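Local coordinates for protein acyl-CoA dehydrogenase (Mycobacterium thermoresistibile, PDB 3PFD) that probably uses its FAD cofactor to oxidise 2,3-saturated acyl-CoA thioesters to 2,3-dehydroacyl-CoA, passing the electrons to an acceptor, at residues A137-E142 / K167-N172; S176-V181 / M198-D203; V208-R213 / T222-F227. One frame throughout, in Å; residues are numbered along the deposited sequence.

Contact 1 of 3, residues A137-E142 / K167-N172; sequences ALSERE and KCWITN. With FDA (dihydroflavine-adenine dinucleotide), chain B.
Lys167 reaches across to the loop 137-142 with a chain bent at its second torsion (chi2 -68°), which brings NZ to Leu138 O at 3.0 Å and into a salt bridge with Glu140 OE2 at 2.8 Å. The carboxylate, met on its anti side, also holds Arg151 N and Thr152 OG1; Met182 O is a third oxygen gripping the buried NZ. One residue on, Cys168 N donates to Ser139 O at 3.1 Å, while its SG lies against Arg141 N and over one face of the Arg141 guanidinium. Trp169 receives Arg141 NH1 over its six-membered ring, a cation-pi contact with CZ 4.8 Å from the centroid and the two planes 73° apart; NH2 of the same guanidinium is salt-bridged to Glu212 and Glu224. The ribityl O3' lies over the opposite indole face. Water 1 links Trp169 NE1, Glu140 O and pyrophosphate O2P of the cofactor. Ile170 CD1 packs on Ala137 and approaches flavin N3. Thr171 N donates to flavin O4 at 3.0 Å, and its OG1 accepts from N5. With Leu138 N and Ser139 N on O2 and Ser139 OG accepting from N1, the segments hold the flavin's polar edge in the flavin-binding site of the acyl-CoA dehydrogenase middle domain.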
loop_
_atom_site.group_PDB
_atom_site.type_symbol
_atom_site.label_atom_id
_atom_site.label_comp_id
_atom_site.label_asym_id
_atom_site.label_seq_id
_atom_site.Cartn_x
_atom_site.Cartn_y
_atom_site.Cartn_z
ATOM N N ALA C 137 0.205 15.021 -31.991
ATOM C CA ALA C 137 1.511 14.481 -32.338
ATOM C C ALA C 137 2.667 15.262 -31.691
ATOM O O ALA C 137 3.158 16.272 -32.236
ATOM C CB ALA C 137 1.647 14.421 -33.866
ATOM N N LEU C 138 3.104 14.790 -30.523
ATOM C CA LEU C 138 4.140 15.469 -29.761
ATOM C C LEU C 138 5.387 14.592 -29.598
ATOM O O LEU C 138 6.503 15.033 -29.907
ATOM C CB LEU C 138 3.609 15.891 -28.376
ATOM C CG LEU C 138 4.628 16.507 -27.395
ATOM C CD1 LEU C 138 4.822 17.978 -27.678
ATOM C CD2 LEU C 138 4.165 16.322 -25.940
ATOM N N SER C 139 5.185 13.365 -29.110
ATOM C CA SER C 139 6.270 12.449 -28.732
ATOM C C SER C 139 7.163 11.983 -29.896
ATOM O O SER C 139 6.710 11.853 -31.035
ATOM C CB SER C 139 5.697 11.205 -28.033
ATOM O OG SER C 139 4.879 11.518 -26.904
ATOM N N GLU C 140 8.426 11.690 -29.577
ATOM C CA GLU C 140 9.372 11.084 -30.526
ATOM C C GLU C 140 10.093 9.994 -29.770
ATOM O O GLU C 140 9.952 9.895 -28.543
ATOM C CB GLU C 140 10.364 12.117 -31.111
ATOM C CG GLU C 140 9.658 13.225 -31.832
ATOM C CD GLU C 140 10.570 14.299 -32.369
ATOM O OE1 GLU C 140 11.803 14.134 -32.288
ATOM O OE2 GLU C 140 10.041 15.311 -32.881
ATOM N N ARG C 141 10.853 9.167 -30.485
ATOM C CA ARG C 141 11.527 8.039 -29.832
ATOM C C ARG C 141 12.427 8.537 -28.711
ATOM O O ARG C 141 12.471 7.929 -27.646
ATOM C CB ARG C 141 12.337 7.180 -30.813
ATOM C CG ARG C 141 11.516 6.295 -31.716
ATOM C CD ARG C 141 10.663 5.254 -30.930
ATOM N NE ARG C 141 9.716 4.635 -31.838
ATOM C CZ ARG C 141 8.669 3.889 -31.502
ATOM N NH1 ARG C 141 8.380 3.644 -30.240
ATOM N NH2 ARG C 141 7.891 3.395 -32.460
ATOM N N GLU C 142 13.111 9.657 -28.947
ATOM C CA GLU C 142 14.034 10.194 -27.970
ATOM C C GLU C 142 13.477 11.398 -27.200
ATOM O O GLU C 142 14.177 12.039 -26.439
ATOM C CB GLU C 142 15.374 10.510 -28.647
ATOM C CG GLU C 142 15.954 9.292 -29.468
ATOM C CD GLU C 142 16.227 8.041 -28.602
ATOM O OE1 GLU C 142 15.896 6.921 -29.014
ATOM O OE2 GLU C 142 16.784 8.200 -27.491
ATOM N N LYS C 167 7.284 11.365 -35.769
ATOM C CA LYS C 167 6.729 11.230 -34.432
ATOM C C LYS C 167 6.420 9.767 -34.147
ATOM O O LYS C 167 6.427 8.926 -35.066
ATOM C CB LYS C 167 5.463 12.075 -34.294
ATOM C CG LYS C 167 5.683 13.577 -34.493
ATOM C CD LYS C 167 6.516 14.169 -33.342
ATOM C CE LYS C 167 6.453 15.694 -33.366
ATOM N NZ LYS C 167 7.434 16.299 -32.409
ATOM N N CYS C 168 6.145 9.456 -32.884
ATOM C CA CYS C 168 5.719 8.107 -32.524
ATOM C C CYS C 168 4.782 8.127 -31.347
ATOM O O CYS C 168 4.651 9.153 -30.663
ATOM C CB CYS C 168 6.916 7.192 -32.239
ATOM S SG CYS C 168 7.847 7.639 -30.811
ATOM N N TRP C 169 4.155 6.976 -31.108
ATOM C CA TRP C 169 3.137 6.798 -30.077
ATOM C C TRP C 169 1.823 7.523 -30.365
ATOM O O TRP C 169 1.068 7.814 -29.422
ATOM C CB TRP C 169 3.632 7.235 -28.678
ATOM C CG TRP C 169 4.942 6.641 -28.193
ATOM C CD1 TRP C 169 6.077 7.335 -27.834
ATOM C CD2 TRP C 169 5.230 5.259 -27.958
ATOM N NE1 TRP C 169 7.054 6.459 -27.400
ATOM C CE2 TRP C 169 6.565 5.181 -27.482
ATOM C CE3 TRP C 169 4.501 4.071 -28.126
ATOM C CZ2 TRP C 169 7.179 3.960 -27.155
ATOM C CZ3 TRP C 169 5.108 2.853 -27.785
ATOM C CH2 TRP C 169 6.436 2.813 -27.317
ATOM N N ILE C 170 1.515 7.773 -31.636
ATOM C CA ILE C 170 0.389 8.654 -31.970
ATOM C C ILE C 170 -0.926 7.882 -31.999
ATOM O O ILE C 170 -1.194 7.085 -32.904
ATOM C CB ILE C 170 0.622 9.459 -33.294
ATOM C CG1 ILE C 170 1.943 10.250 -33.246
ATOM C CG2 ILE C 170 -0.600 10.360 -33.629
ATOM C CD1 ILE C 170 2.220 11.038 -31.900
ATOM N N THR C 171 -1.746 8.132 -30.986
ATOM C CA THR C 171 -3.042 7.474 -30.828
ATOM C C THR C 171 -3.944 7.904 -31.984
ATOM O O THR C 171 -4.000 9.091 -32.311
ATOM C CB THR C 171 -3.673 7.903 -29.502
ATOM O OG1 THR C 171 -2.883 7.402 -28.436
ATOM C CG2 THR C 171 -5.083 7.387 -29.347
ATOM N N ASN C 172 -4.649 6.931 -32.567
ATOM C CA ASN C 172 -5.567 7.130 -33.715
ATOM C C ASN C 172 -4.873 7.538 -35.019
ATOM O O ASN C 172 -5.537 7.895 -36.000
ATOM C CB ASN C 172 -6.793 8.009 -33.368
ATOM C CG ASN C 172 -7.691 7.380 -32.243
ATOM O OD1 ASN C 172 -7.749 6.145 -32.069
ATOM N ND2 ASN C 172 -8.365 8.246 -31.466
HETATM P PA FDA B . 10.430 7.878 -20.745
HETATM O O1A FDA B . 10.282 9.374 -20.699
HETATM O O2A FDA B . 11.676 7.244 -21.312
HETATM O O5B FDA B . 10.217 7.342 -19.240
HETATM C C5B FDA B . 10.778 6.116 -18.760
HETATM C C4B FDA B . 10.612 6.054 -17.235
HETATM O O4B FDA B . 11.404 7.068 -16.605
HETATM C C3B FDA B . 9.168 6.322 -16.806
HETATM O O3B FDA B . 8.912 5.544 -15.629
HETATM C C2B FDA B . 9.180 7.796 -16.433
HETATM O O2B FDA B . 8.170 8.138 -15.480
HETATM C C1B FDA B . 10.567 7.934 -15.846
HETATM N N9A FDA B . 11.050 9.330 -15.845
HETATM C C8A FDA B . 11.390 10.061 -16.922
HETATM N N7A FDA B . 11.797 11.290 -16.517
HETATM C C5A FDA B . 11.706 11.332 -15.165
HETATM C C6A FDA B . 11.978 12.325 -14.209
HETATM N N6A FDA B . 12.426 13.558 -14.600
HETATM N N1A FDA B . 11.784 12.041 -12.893
HETATM C C2A FDA B . 11.327 10.821 -12.531
HETATM N N3A FDA B . 11.060 9.838 -13.421
HETATM C C4A FDA B . 11.233 10.078 -14.746
HETATM N N1 FDA B . 2.319 10.833 -27.342
HETATM C C2 FDA B . 1.834 11.661 -28.317
HETATM O O2 FDA B . 2.515 12.626 -28.758
HETATM N N3 FDA B . 0.604 11.446 -28.831
HETATM C C4 FDA B . -0.162 10.422 -28.390
HETATM O O4 FDA B . -1.277 10.275 -28.917
HETATM C C4X FDA B . 0.299 9.564 -27.370
HETATM N N5 FDA B . -0.396 8.470 -26.998
HETATM C C5X FDA B . 0.233 7.403 -26.477
HETATM C C6 FDA B . -0.326 6.119 -26.559
HETATM C C7 FDA B . 0.389 5.008 -26.078
HETATM C C7M FDA B . -0.215 3.622 -26.156
HETATM C C8 FDA B . 1.633 5.176 -25.485
HETATM C C8M FDA B . 2.423 3.999 -24.941
HETATM C C9 FDA B . 2.178 6.443 -25.395
HETATM C C9A FDA B . 1.492 7.553 -25.900
HETATM N N10 FDA B . 2.157 8.792 -26.029
HETATM C C10 FDA B . 1.569 9.790 -26.853
HETATM C "C1'" FDA B . 3.525 8.947 -25.533
HETATM C "C2'" FDA B . 3.569 9.108 -24.008
HETATM O "O2'" FDA B . 3.093 10.397 -23.557
HETATM C "C3'" FDA B . 4.981 8.806 -23.554
HETATM O "O3'" FDA B . 5.161 7.367 -23.584
HETATM C "C4'" FDA B . 5.268 9.344 -22.139
HETATM O "O4'" FDA B . 5.345 10.772 -22.157
HETATM C "C5'" FDA B . 6.571 8.799 -21.570
HETATM O "O5'" FDA B . 7.611 8.921 -22.549
HETATM P P FDA B . 8.511 7.630 -22.888
HETATM O O1P FDA B . 7.580 6.517 -23.299
HETATM O O2P FDA B . 9.628 8.053 -23.813
HETATM O O3P FDA B . 9.114 7.208 -21.454
HETATM O O HOH W 1 9.324 7.896 -26.571
#

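Contact 2 of 3, residues S176-V181 / M198-D203; sequences STWYTV and MVHKDD
In the beta hairpin of strands 178-184 and 194-200, Tyr179 and Val199 form an antiparallel hydrogen-bonded pair: Tyr179 N donates to Val199 O at 2.8 Å, and Val199 N returns an almost straight bond of 2.8 Å to Tyr179 O. A third backbone bond, Lys201 N to Thr177 O at 2.8 Å, extends the ladder into the type I turn His200-Asp203. That turn is tied back by His200 N to Asp203 OD2, a carboxylate also paired with Arg236, and by Asp202 N to His200 ND1. In the neighbouring non-hydrogen-bonded pair Trp178-His200, His200 CG is anti to the backbone N (chi1 -171°), which turns the imidazole edge, at CD2, onto the face of Trp178. The T-shaped stack has planes 86° apart, and His200 CB adds a CH-pi contact 4.1 Å from the centroid of the indole six-membered ring. Met198 folds back through its last two torsions, bringing SD to 3.3 Å from Thr180 OG1, a hydroxyl bonded to Gly107 O. Val181 CG2 meets Val199 CG2 on the side of Tyr179. Helix 117-129 covers Trp178 and Met198, whereas Tyr179 and Val181 face strand 222-233, and strand 134-137 continues the sheet alongside strand 178-184.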
loop_
_atom_site.group_PDB
_atom_site.type_symbol
_atom_site.label_atom_id
_atom_site.label_comp_id
_atom_site.label_asym_id
_atom_site.label_seq_id
_atom_site.Cartn_x
_atom_site.Cartn_y
_atom_site.Cartn_z
ATOM N N SER C 176 -7.149 9.458 -38.110
ATOM C CA SER C 176 -7.360 10.893 -37.988
ATOM C C SER C 176 -7.214 11.642 -39.316
ATOM O O SER C 176 -6.445 11.233 -40.197
ATOM C CB SER C 176 -6.445 11.498 -36.912
ATOM O OG SER C 176 -6.917 11.168 -35.610
ATOM N N THR C 177 -7.962 12.742 -39.416
ATOM C CA THR C 177 -7.918 13.676 -40.531
ATOM C C THR C 177 -6.979 14.848 -40.207
ATOM O O THR C 177 -6.187 15.266 -41.064
ATOM C CB THR C 177 -9.345 14.187 -40.853
ATOM O OG1 THR C 177 -10.168 13.090 -41.286
ATOM C CG2 THR C 177 -9.331 15.251 -41.951
ATOM N N TRP C 178 -7.051 15.340 -38.960
ATOM C CA TRP C 178 -6.291 16.504 -38.510
ATOM C C TRP C 178 -5.346 16.128 -37.384
ATOM O O TRP C 178 -5.696 15.347 -36.499
ATOM C CB TRP C 178 -7.229 17.587 -38.007
ATOM C CG TRP C 178 -7.910 18.393 -39.097
ATOM C CD1 TRP C 178 -9.233 18.362 -39.441
ATOM C CD2 TRP C 178 -7.299 19.373 -39.936
ATOM N NE1 TRP C 178 -9.481 19.272 -40.449
ATOM C CE2 TRP C 178 -8.309 19.899 -40.773
ATOM C CE3 TRP C 178 -5.990 19.851 -40.069
ATOM C CZ2 TRP C 178 -8.046 20.877 -41.750
ATOM C CZ3 TRP C 178 -5.728 20.823 -41.035
ATOM C CH2 TRP C 178 -6.757 21.331 -41.856
ATOM N N TYR C 179 -4.152 16.703 -37.422
ATOM C CA TYR C 179 -3.090 16.354 -36.486
ATOM C C TYR C 179 -2.486 17.645 -35.980
ATOM O O TYR C 179 -2.057 18.474 -36.775
ATOM C CB TYR C 179 -1.985 15.539 -37.170
ATOM C CG TYR C 179 -2.347 14.114 -37.594
ATOM C CD1 TYR C 179 -3.145 13.874 -38.715
ATOM C CD2 TYR C 179 -1.851 13.007 -36.896
ATOM C CE1 TYR C 179 -3.478 12.574 -39.119
ATOM C CE2 TYR C 179 -2.178 11.684 -37.301
ATOM C CZ TYR C 179 -2.978 11.483 -38.416
ATOM O OH TYR C 179 -3.297 10.201 -38.832
ATOM N N THR C 180 -2.434 17.795 -34.658
ATOM C CA THR C 180 -1.692 18.886 -34.032
ATOM C C THR C 180 -0.253 18.408 -33.848
ATOM O O THR C 180 0.022 17.540 -33.009
ATOM C CB THR C 180 -2.340 19.275 -32.688
ATOM O OG1 THR C 180 -3.695 19.671 -32.922
ATOM C CG2 THR C 180 -1.591 20.399 -31.972
ATOM N N VAL C 181 0.656 18.955 -34.649
ATOM C CA VAL C 181 2.060 18.532 -34.621
ATOM C C VAL C 181 2.955 19.624 -34.028
ATOM O O VAL C 181 2.857 20.806 -34.412
ATOM C CB VAL C 181 2.566 18.165 -36.046
ATOM C CG1 VAL C 181 3.982 17.608 -35.986
ATOM C CG2 VAL C 181 1.629 17.171 -36.739
ATOM N N MET C 198 -1.299 22.702 -37.452
ATOM C CA MET C 198 -2.356 21.772 -37.859
ATOM C C MET C 198 -1.983 21.165 -39.195
ATOM O O MET C 198 -1.815 21.883 -40.193
ATOM C CB MET C 198 -3.717 22.462 -37.970
ATOM C CG MET C 198 -4.280 22.992 -36.662
ATOM S SD MET C 198 -4.321 21.826 -35.280
ATOM C CE MET C 198 -5.310 20.458 -35.925
ATOM N N VAL C 199 -1.836 19.842 -39.195
ATOM C CA VAL C 199 -1.490 19.088 -40.381
ATOM C C VAL C 199 -2.680 18.201 -40.765
ATOM O O VAL C 199 -3.324 17.594 -39.896
ATOM C CB VAL C 199 -0.203 18.223 -40.161
ATOM C CG1 VAL C 199 0.080 17.333 -41.384
ATOM C CG2 VAL C 199 1.042 19.108 -39.834
ATOM N N HIS C 200 -2.943 18.131 -42.069
ATOM C CA HIS C 200 -4.051 17.374 -42.628
ATOM C C HIS C 200 -3.541 16.085 -43.275
ATOM O O HIS C 200 -2.442 16.060 -43.825
ATOM C CB HIS C 200 -4.807 18.242 -43.643
ATOM C CG HIS C 200 -6.098 17.651 -44.124
ATOM N ND1 HIS C 200 -6.159 16.712 -45.130
ATOM C CD2 HIS C 200 -7.379 17.881 -43.749
ATOM C CE1 HIS C 200 -7.421 16.383 -45.347
ATOM N NE2 HIS C 200 -8.183 17.084 -44.527
ATOM N N LYS C 201 -4.338 15.018 -43.171
ATOM C CA LYS C 201 -4.010 13.681 -43.726
ATOM C C LYS C 201 -3.558 13.683 -45.203
ATOM O O LYS C 201 -2.790 12.807 -45.618
ATOM C CB LYS C 201 -5.198 12.720 -43.553
ATOM C CG LYS C 201 -6.501 13.246 -44.142
ATOM C CD LYS C 201 -7.645 12.243 -44.051
ATOM C CE LYS C 201 -7.958 11.650 -45.399
ATOM N NZ LYS C 201 -9.370 11.141 -45.469
ATOM N N ASP C 202 -4.033 14.661 -45.974
ATOM C CA ASP C 202 -3.747 14.766 -47.411
ATOM C C ASP C 202 -2.617 15.743 -47.746
ATOM O O ASP C 202 -2.279 15.907 -48.908
ATOM C CB ASP C 202 -5.013 15.152 -48.190
ATOM C CG ASP C 202 -6.131 14.122 -48.058
ATOM O OD1 ASP C 202 -5.844 12.926 -47.879
ATOM O OD2 ASP C 202 -7.308 14.505 -48.144
ATOM N N ASP C 203 -2.028 16.389 -46.733
ATOM C CA ASP C 203 -0.832 17.205 -46.967
ATOM C C ASP C 203 0.282 16.312 -47.505
ATOM O O ASP C 203 0.619 15.302 -46.888
ATOM C CB ASP C 203 -0.346 17.890 -45.695
ATOM C CG ASP C 203 -1.266 18.989 -45.227
ATOM O OD1 ASP C 203 -1.909 19.648 -46.068
ATOM O OD2 ASP C 203 -1.338 19.191 -44.001
#

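Contact 3 of 3, residues V208-R213 / T222-F227; sequences VGPKER and TTELYF
A beta bulge interrupts the hairpin of strands 206-211 and 222-233, the former outermost within the chain in its antiparallel sheet: the register slips by one residue between the non-hydrogen-bonded pairs Val208-Leu225 and Lys211-Thr223. The backbone bond from Gly209 N to Glu224 O at 2.8 Å, approaching from above the carbonyl plane, lies within the bulge, and Glu212 N to Thr222 O at 2.7 Å just beyond it. Water 2 joins Glu212 O to Thr222 N. Pro210 O receives a CA-H...O contact from Thr223 CA. On the face of the paired residues, Val208 CG2 lies alongside Leu225 CD2, Val208 CG1 touches Thr223 OG1, and Lys211 CG rests 3.7 Å from Thr223 CG2. The side chains of Glu212 and Thr222 cross at about a right angle, CG against CG2. Glu212 OE2 and Glu224 OE2, 5.1 Å apart, both pair with Arg141, which probably offsets their repulsion. Thr222 also touches the flavin cofactor. With CG beside its backbone N (chi1 -41°), Tyr226 leans back against Gly209, whose CA lies 3.4 Å from Tyr226 CE2. The phenol meets Pro210 CD at its edge, and Tyr226 OH donates to Glu224 OE1 at 2.6 Å, nearly along the C-O axis.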
loop_
_atom_site.group_PDB
_atom_site.type_symbol
_atom_site.label_atom_id
_atom_site.label_comp_id
_atom_site.label_asym_id
_atom_site.label_seq_id
_atom_site.Cartn_x
_atom_site.Cartn_y
_atom_site.Cartn_z
ATOM N N VAL C 208 1.797 7.864 -42.562
ATOM C CA VAL C 208 1.545 7.117 -41.338
ATOM C C VAL C 208 2.389 5.837 -41.360
ATOM O O VAL C 208 2.372 5.098 -42.337
ATOM C CB VAL C 208 0.027 6.789 -41.189
ATOM C CG1 VAL C 208 -0.238 5.880 -39.982
ATOM C CG2 VAL C 208 -0.805 8.083 -41.101
ATOM N N GLY C 209 3.126 5.587 -40.279
ATOM C CA GLY C 209 3.913 4.351 -40.143
ATOM C C GLY C 209 3.133 3.231 -39.475
ATOM O O GLY C 209 1.935 3.387 -39.223
ATOM N N PRO C 210 3.814 2.106 -39.172
ATOM C CA PRO C 210 3.247 0.903 -38.541
ATOM C C PRO C 210 2.723 1.130 -37.108
ATOM O O PRO C 210 3.147 2.054 -36.414
ATOM C CB PRO C 210 4.417 -0.096 -38.507
ATOM C CG PRO C 210 5.609 0.633 -39.032
ATOM C CD PRO C 210 5.281 2.050 -39.295
ATOM N N LYS C 211 1.795 0.277 -36.707
ATOM C CA LYS C 211 1.138 0.346 -35.407
ATOM C C LYS C 211 1.930 -0.433 -34.367
ATOM O O LYS C 211 2.517 -1.455 -34.696
ATOM C CB LYS C 211 -0.247 -0.266 -35.536
ATOM C CG LYS C 211 -1.250 0.556 -36.356
ATOM C CD LYS C 211 -2.559 -0.210 -36.578
ATOM C CE LYS C 211 -2.406 -1.305 -37.617
ATOM N NZ LYS C 211 -3.653 -2.116 -37.770
ATOM N N GLU C 212 1.929 0.021 -33.105
ATOM C CA GLU C 212 2.623 -0.707 -32.029
ATOM C C GLU C 212 1.827 -1.956 -31.630
ATOM O O GLU C 212 0.592 -1.939 -31.683
ATOM C CB GLU C 212 2.807 0.187 -30.788
ATOM C CG GLU C 212 3.554 1.506 -31.003
ATOM C CD GLU C 212 5.069 1.347 -31.048
ATOM O OE1 GLU C 212 5.567 0.222 -30.891
ATOM O OE2 GLU C 212 5.766 2.367 -31.221
ATOM N N ARG C 213 2.543 -3.024 -31.259
ATOM C CA ARG C 213 1.972 -4.227 -30.613
ATOM C C ARG C 213 1.940 -3.972 -29.100
ATOM O O ARG C 213 2.985 -3.754 -28.501
ATOM C CB ARG C 213 2.833 -5.460 -30.887
ATOM C CG ARG C 213 2.764 -5.996 -32.319
ATOM C CD ARG C 213 3.745 -7.150 -32.550
ATOM N NE ARG C 213 5.107 -6.779 -32.128
ATOM C CZ ARG C 213 5.904 -7.497 -31.321
ATOM N NH1 ARG C 213 5.508 -8.669 -30.816
ATOM N NH2 ARG C 213 7.115 -7.033 -31.017
ATOM N N THR C 222 -1.755 2.952 -32.698
ATOM C CA THR C 222 -0.671 3.713 -32.078
ATOM C C THR C 222 0.499 3.661 -33.063
ATOM O O THR C 222 1.190 2.629 -33.177
ATOM C CB THR C 222 -0.277 3.108 -30.709
ATOM O OG1 THR C 222 -1.457 2.862 -29.924
ATOM C CG2 THR C 222 0.677 4.037 -29.935
ATOM N N THR C 223 0.694 4.764 -33.788
ATOM C CA THR C 223 1.555 4.770 -34.975
ATOM C C THR C 223 2.701 5.769 -34.953
ATOM O O THR C 223 2.654 6.783 -34.260
ATOM C CB THR C 223 0.742 5.037 -36.289
ATOM O OG1 THR C 223 0.332 6.411 -36.353
ATOM C CG2 THR C 223 -0.484 4.141 -36.358
ATOM N N GLU C 224 3.733 5.458 -35.727
ATOM C CA GLU C 224 4.705 6.450 -36.124
ATOM C C GLU C 224 4.100 7.373 -37.203
ATOM O O GLU C 224 3.116 7.020 -37.853
ATOM C CB GLU C 224 5.992 5.777 -36.620
ATOM C CG GLU C 224 6.788 5.021 -35.547
ATOM C CD GLU C 224 7.935 4.159 -36.122
ATOM O OE1 GLU C 224 8.189 4.166 -37.360
ATOM O OE2 GLU C 224 8.597 3.471 -35.323
ATOM N N LEU C 225 4.675 8.563 -37.364
ATOM C CA LEU C 225 4.267 9.493 -38.416
ATOM C C LEU C 225 5.509 10.038 -39.086
ATOM O O LEU C 225 6.474 10.327 -38.404
ATOM C CB LEU C 225 3.474 10.670 -37.844
ATOM C CG LEU C 225 2.145 10.453 -37.116
ATOM C CD1 LEU C 225 1.651 11.824 -36.648
ATOM C CD2 LEU C 225 1.088 9.714 -37.961
ATOM N N TYR C 226 5.487 10.184 -40.412
ATOM C CA TYR C 226 6.654 10.733 -41.114
ATOM C C TYR C 226 6.326 12.031 -41.845
ATOM O O TYR C 226 5.290 12.156 -42.482
ATOM C CB TYR C 226 7.317 9.702 -42.056
ATOM C CG TYR C 226 7.395 8.298 -41.464
ATOM C CD1 TYR C 226 8.236 8.008 -40.378
ATOM C CD2 TYR C 226 6.602 7.273 -41.979
ATOM C CE1 TYR C 226 8.280 6.733 -39.822
ATOM C CE2 TYR C 226 6.643 5.990 -41.441
ATOM C CZ TYR C 226 7.479 5.730 -40.361
ATOM O OH TYR C 226 7.492 4.454 -39.838
ATOM N N PHE C 227 7.229 12.994 -41.727
ATOM C CA PHE C 227 7.134 14.250 -42.456
ATOM C C PHE C 227 8.384 14.356 -43.353
ATOM O O PHE C 227 9.522 14.399 -42.870
ATOM C CB PHE C 227 6.985 15.439 -41.477
ATOM C CG PHE C 227 5.844 15.276 -40.481
ATOM C CD1 PHE C 227 4.603 15.844 -40.721
ATOM C CD2 PHE C 227 6.017 14.533 -39.312
ATOM C CE1 PHE C 227 3.549 15.686 -39.804
ATOM C CE2 PHE C 227 4.964 14.365 -38.393
ATOM C CZ PHE C 227 3.734 14.935 -38.640
HETATM O O HOH W 2 -1.290 0.086 -32.237
#

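In the fold
From the N-terminal side, contact 1 closes the loop between the end of strand 134-137 and strand 160-171, contact 2 the hairpin of strands 178-184 and 194-200, and contact 3 the hairpin of strands 206-211 and 222-233. The three follow in series without nesting or crossing, all in the middle domain. Contact 1, through strand 160-171, and contact 3 reach the same sheet, their centres about 8 Å apart: strands 160-171 and 222-233 are neighbours, and a salt bridge joins the two contacts. Contact 2 belongs to the other sheet, which meets this one through Val199 on Phe227 and Tyr179 on Val208. Ala137 pairs with strand 178-184, linking contact 1 to contact 2. Contacts 1 and 3 also touch the second subunit.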